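PDB 5HZ0: LRR receptor-like serine/threonine-protein kinase RGI3 from Arabidopsis thaliana, which perceives RGF peptide hormones through its extracellular leucine-rich repeats and, paired with SERK co-receptors, signals to maintain the root stem cell niche. Local coordinates for residues E278-L283 and T302-L307; K231-L236 and E255-D260. The protein carries 5 engineered substitutions. All coordinates share one frame; numbering follows the deposited sequence.

Interaction 1. Residues E278-L283 and T302-L307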
# COMPACT_ATOMS: atom_id res chain seq x y z
N GLU A 278 -16.02 -17.66 -16.31
CA GLU A 278 -16.47 -18.49 -15.19
C GLU A 278 -15.34 -18.76 -14.22
O GLU A 278 -15.57 -19.21 -13.10
CB GLU A 278 -17.01 -19.82 -15.70
CG GLU A 278 -18.17 -19.73 -16.66
CD GLU A 278 -19.01 -21.00 -16.63
OE1 GLU A 278 -18.42 -22.11 -16.70
OE2 GLU A 278 -20.25 -20.89 -16.52
N ASN A 279 -14.12 -18.52 -14.68
CA ASN A 279 -12.94 -18.66 -13.84
C ASN A 279 -12.35 -17.38 -13.22
O ASN A 279 -11.29 -17.44 -12.59
CB ASN A 279 -11.87 -19.48 -14.57
CG ASN A 279 -12.36 -20.87 -14.91
OD1 ASN A 279 -12.67 -21.67 -14.03
ND2 ASN A 279 -12.45 -21.17 -16.19
N LEU A 280 -13.00 -16.23 -13.36
CA LEU A 280 -12.38 -14.99 -12.87
C LEU A 280 -12.41 -14.93 -11.35
O LEU A 280 -13.47 -14.91 -10.73
CB LEU A 280 -13.14 -13.79 -13.43
CG LEU A 280 -12.58 -12.37 -13.26
CD1 LEU A 280 -11.20 -12.19 -13.93
CD2 LEU A 280 -13.59 -11.38 -13.81
N GLN A 281 -11.23 -14.97 -10.75
CA GLN A 281 -11.05 -14.75 -9.32
C GLN A 281 -10.81 -13.28 -8.96
O GLN A 281 -11.27 -12.79 -7.94
CB GLN A 281 -9.94 -15.64 -8.75
CG GLN A 281 -10.26 -17.10 -8.88
CD GLN A 281 -9.15 -18.01 -8.43
OE1 GLN A 281 -8.36 -17.68 -7.54
NE2 GLN A 281 -9.07 -19.18 -9.05
N GLU A 282 -10.01 -12.61 -9.78
CA GLU A 282 -9.58 -11.28 -9.42
C GLU A 282 -9.72 -10.26 -10.57
O GLU A 282 -9.15 -10.45 -11.65
CB GLU A 282 -8.15 -11.31 -8.89
CG GLU A 282 -7.66 -9.96 -8.42
CD GLU A 282 -6.51 -10.07 -7.44
OE1 GLU A 282 -6.28 -11.19 -6.91
OE2 GLU A 282 -5.85 -9.04 -7.18
N LEU A 283 -10.51 -9.22 -10.31
CA LEU A 283 -10.63 -8.08 -11.23
C LEU A 283 -10.18 -6.78 -10.54
O LEU A 283 -10.84 -6.27 -9.62
CB LEU A 283 -12.07 -7.94 -11.76
CG LEU A 283 -12.39 -6.75 -12.69
CD1 LEU A 283 -11.49 -6.68 -13.92
CD2 LEU A 283 -13.85 -6.80 -13.13
N THR A 302 -18.61 -16.51 -10.65
CA THR A 302 -18.97 -17.09 -9.36
C THR A 302 -17.75 -17.26 -8.49
O THR A 302 -17.86 -17.35 -7.27
CB THR A 302 -19.72 -18.43 -9.52
OG1 THR A 302 -19.00 -19.28 -10.42
CG2 THR A 302 -21.07 -18.17 -10.11
N LYS A 303 -16.58 -17.29 -9.12
CA LYS A 303 -15.33 -17.50 -8.40
C LYS A 303 -14.63 -16.20 -7.98
O LYS A 303 -13.51 -16.25 -7.47
CB LYS A 303 -14.37 -18.35 -9.24
CG LYS A 303 -14.78 -19.81 -9.41
CD LYS A 303 -13.91 -20.47 -10.48
CE LYS A 303 -13.65 -21.94 -10.17
NZ LYS A 303 -12.45 -22.48 -10.90
N LEU A 304 -15.24 -15.04 -8.22
CA LEU A 304 -14.57 -13.77 -7.91
C LEU A 304 -14.28 -13.67 -6.42
O LEU A 304 -15.19 -13.67 -5.61
CB LEU A 304 -15.50 -12.62 -8.29
CG LEU A 304 -15.02 -11.32 -8.96
CD1 LEU A 304 -13.95 -11.55 -10.04
CD2 LEU A 304 -16.23 -10.63 -9.56
N THR A 305 -13.00 -13.59 -6.06
CA THR A 305 -12.60 -13.19 -4.71
C THR A 305 -12.37 -11.68 -4.53
O THR A 305 -12.75 -11.09 -3.50
CB THR A 305 -11.39 -14.02 -4.22
OG1 THR A 305 -10.24 -13.67 -4.98
CG2 THR A 305 -11.68 -15.50 -4.42
N HIS A 306 -11.74 -11.07 -5.52
CA HIS A 306 -11.29 -9.68 -5.41
C HIS A 306 -11.90 -8.79 -6.48
O HIS A 306 -11.66 -8.99 -7.67
CB HIS A 306 -9.77 -9.61 -5.50
CG HIS A 306 -9.07 -10.11 -4.28
ND1 HIS A 306 -8.90 -11.44 -4.01
CD2 HIS A 306 -8.49 -9.43 -3.25
CE1 HIS A 306 -8.24 -11.58 -2.87
NE2 HIS A 306 -7.99 -10.37 -2.39
N LEU A 307 -12.72 -7.83 -6.06
CA LEU A 307 -13.19 -6.84 -7.01
C LEU A 307 -12.75 -5.46 -6.54
O LEU A 307 -13.30 -4.92 -5.57
CB LEU A 307 -14.71 -6.91 -7.12
CG LEU A 307 -15.43 -5.96 -8.08
CD1 LEU A 307 -14.92 -6.10 -9.51
CD2 LEU A 307 -16.95 -6.24 -7.99
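Glu282 and Leu283 pair in parallel with His306 and Leu307, their CA atoms 4.6 and 5.1 Å apart, and the bond from Leu283 N to His306 O is nearly straight (166° at the hydrogen). Just before Glu282, Gln281 O is gripped by two amides: Thr305 N approaches in the carbonyl plane on a lone pair at 2.7 Å, and His306 N arrives nearly along the C=O axis at 3.0 Å. Glu282 and His306 share a face; with CG anti to the backbone N (chi1 -177°), the glutamate lays its CG 3.6 Å from His306 CB. The two side chains cross obliquely, yet carboxylate and imidazole planes differ by only 24°, and Glu282 OE2 bonds a polar side chain of the bound peptide. His306 ND1 is tied to Thr305 OG1, which helps fix the ring's rotation. On the other face, Leu283 CD2 lies 3.8 Å from Leu307 CD1; in the loop before the strands, Leu280 CG lies beside Leu304 CD1. At the segment starts, Lys303 NZ donates to Asn279 OD1 (3.2 Å), while Asn279 ND2 holds Pro254 O. Short parallel strands with leucines on one face are characteristic of leucine-rich repeats; here the Glu282 face also meets the peptide.

Interaction 2. Residues K231-L236 and E255-D260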
# COMPACT_ATOMS: atom_id res chain seq x y z
N LYS A 231 -6.15 -19.59 -24.36
CA LYS A 231 -5.52 -20.15 -23.17
C LYS A 231 -5.13 -19.11 -22.13
O LYS A 231 -4.58 -19.47 -21.08
CB LYS A 231 -4.27 -20.97 -23.53
CG LYS A 231 -4.41 -21.94 -24.69
CD LYS A 231 -5.32 -23.09 -24.37
CE LYS A 231 -5.21 -24.17 -25.43
NZ LYS A 231 -3.81 -24.67 -25.56
N LEU A 232 -5.40 -17.83 -22.40
CA LEU A 232 -5.03 -16.73 -21.50
C LEU A 232 -5.54 -16.89 -20.07
O LEU A 232 -6.72 -17.12 -19.84
CB LEU A 232 -5.53 -15.40 -22.07
CG LEU A 232 -5.02 -14.10 -21.43
CD1 LEU A 232 -3.51 -14.03 -21.57
CD2 LEU A 232 -5.68 -12.87 -22.05
N GLN A 233 -4.65 -16.74 -19.10
CA GLN A 233 -5.02 -16.93 -17.69
C GLN A 233 -4.85 -15.65 -16.89
O GLN A 233 -5.76 -15.21 -16.19
CB GLN A 233 -4.28 -18.12 -17.05
CG GLN A 233 -4.30 -19.38 -17.92
CD GLN A 233 -3.80 -20.63 -17.20
OE1 GLN A 233 -3.48 -20.60 -16.02
NE2 GLN A 233 -3.73 -21.73 -17.93
N SER A 234 -3.64 -15.11 -16.90
CA SER A 234 -3.40 -13.90 -16.12
C SER A 234 -2.90 -12.76 -16.99
O SER A 234 -1.98 -12.91 -17.81
CB SER A 234 -2.45 -14.18 -14.96
OG SER A 234 -1.22 -14.68 -15.44
N LEU A 235 -3.54 -11.62 -16.84
CA LEU A 235 -3.16 -10.44 -17.59
C LEU A 235 -2.78 -9.33 -16.57
O LEU A 235 -3.66 -8.76 -15.92
CB LEU A 235 -4.34 -10.04 -18.47
CG LEU A 235 -4.19 -9.06 -19.62
CD1 LEU A 235 -3.15 -9.53 -20.62
CD2 LEU A 235 -5.53 -8.84 -20.32
N LEU A 236 -1.50 -9.04 -16.43
CA LEU A 236 -1.12 -7.91 -15.57
C LEU A 236 -0.56 -6.80 -16.43
O LEU A 236 0.60 -6.83 -16.85
CB LEU A 236 -0.07 -8.33 -14.52
CG LEU A 236 -0.46 -9.40 -13.49
CD1 LEU A 236 0.74 -9.85 -12.67
CD2 LEU A 236 -1.56 -8.88 -12.59
N GLU A 255 -10.34 -19.18 -19.69
CA GLU A 255 -9.44 -19.51 -18.59
C GLU A 255 -8.96 -18.31 -17.79
O GLU A 255 -8.09 -18.46 -16.95
CB GLU A 255 -8.22 -20.29 -19.09
CG GLU A 255 -8.56 -21.60 -19.78
CD GLU A 255 -7.32 -22.42 -20.04
OE1 GLU A 255 -6.21 -21.94 -19.71
OE2 GLU A 255 -7.45 -23.56 -20.56
N LEU A 256 -9.49 -17.13 -18.05
CA LEU A 256 -8.89 -15.94 -17.48
C LEU A 256 -9.30 -15.81 -16.02
O LEU A 256 -10.48 -15.64 -15.71
CB LEU A 256 -9.39 -14.75 -18.29
CG LEU A 256 -8.75 -13.37 -18.18
CD1 LEU A 256 -7.24 -13.47 -18.26
CD2 LEU A 256 -9.30 -12.50 -19.31
N TRP A 257 -8.35 -15.95 -15.12
CA TRP A 257 -8.67 -15.85 -13.70
C TRP A 257 -8.24 -14.56 -13.01
O TRP A 257 -8.78 -14.20 -11.95
CB TRP A 257 -8.14 -17.08 -12.95
CG TRP A 257 -6.65 -17.11 -12.81
CD1 TRP A 257 -5.75 -17.61 -13.69
CD2 TRP A 257 -5.89 -16.60 -11.71
NE1 TRP A 257 -4.48 -17.47 -13.21
CE2 TRP A 257 -4.54 -16.85 -11.99
CE3 TRP A 257 -6.23 -15.98 -10.51
CZ2 TRP A 257 -3.53 -16.49 -11.11
CZ3 TRP A 257 -5.23 -15.64 -9.64
CH2 TRP A 257 -3.90 -15.89 -9.95
N LEU A 258 -7.31 -13.85 -13.63
CA LEU A 258 -6.79 -12.59 -13.08
C LEU A 258 -6.71 -11.53 -14.17
O LEU A 258 -6.16 -11.77 -15.25
CB LEU A 258 -5.44 -12.80 -12.37
CG LEU A 258 -4.62 -11.55 -11.93
CD1 LEU A 258 -5.45 -10.48 -11.24
CD2 LEU A 258 -3.45 -11.92 -11.04
N ILE A 259 -7.30 -10.37 -13.90
CA ILE A 259 -7.20 -9.19 -14.76
C ILE A 259 -6.82 -7.97 -13.92
O ILE A 259 -7.57 -7.55 -13.04
CB ILE A 259 -8.53 -8.88 -15.48
CG1 ILE A 259 -8.96 -10.04 -16.37
CG2 ILE A 259 -8.41 -7.57 -16.31
CD1 ILE A 259 -10.26 -9.80 -17.10
N ASP A 260 -5.65 -7.40 -14.17
CA ASP A 260 -5.27 -6.19 -13.45
C ASP A 260 -4.85 -5.10 -14.43
O ASP A 260 -3.79 -5.18 -15.07
CB ASP A 260 -4.15 -6.50 -12.47
CG ASP A 260 -3.96 -5.43 -11.43
OD1 ASP A 260 -4.37 -4.27 -11.66
OD2 ASP A 260 -3.37 -5.75 -10.37
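Glu255 reaches across to Gln233, where its OE1 takes a weak bond from NE2 at 3.1 Å, bent to 126° at the hydrogen. Leu256 comes next; it turns CG away from its own amide nitrogen, which runs the side chain alongside Leu232 and places CD1 3.9 Å from Leu232 CG. At Trp257 the amide donates to Gln233 O in the carbonyl plane, on a lone pair, and the indole CD1 lies 3.7 Å from Gln233 CB. Leu258 N joins as a second, longer donor to Gln233 O, at 3.3 Å. Such repeated parallel pairing, with strands 234-236 and 258-260 only 11° from aligned and their axes 4.9 Å apart, builds the inner, concave wall of a leucine-rich-repeat solenoid. Leu258 O then accepts from Leu235 N, which is tilted 34° from the carbonyl plane, while the Leu258 side chain crosses that of Leu236, CD2 to CD2. Ile259 turns to the Leu235 face of the pairing. Asp260 N closes the register on Leu235 O at 3.0 Å, and its CB rests 3.5 Å from Leu236 CD2; its carboxylate bonds Ser262 OG through OD1 and the bound peptide's backbone through OD2.

Interaction 2 comes first along the chain and is complete before interaction 1 begins; their centres lie 10 Å apart, on the same side of the chain's centre. Strands 234-236, 258-260, 282-284 and 306-308 follow one another in sequence and in space, all parallel. The junction is between 255-260 and 278-283: probable hydrogen bonds join Gln281 N to Trp257 O (2.8 Å) and Glu282 O to Ile259 N (2.9 Å), while Glu282 CG packs on Leu258 CD1. Four successive strands are thereby joined without a break. Because Asp260 and Glu282 both bond the bound RGF2 peptide, this continuous pairing probably helps set the spacing of two acidic recognition groups on the receptor's ectodomain.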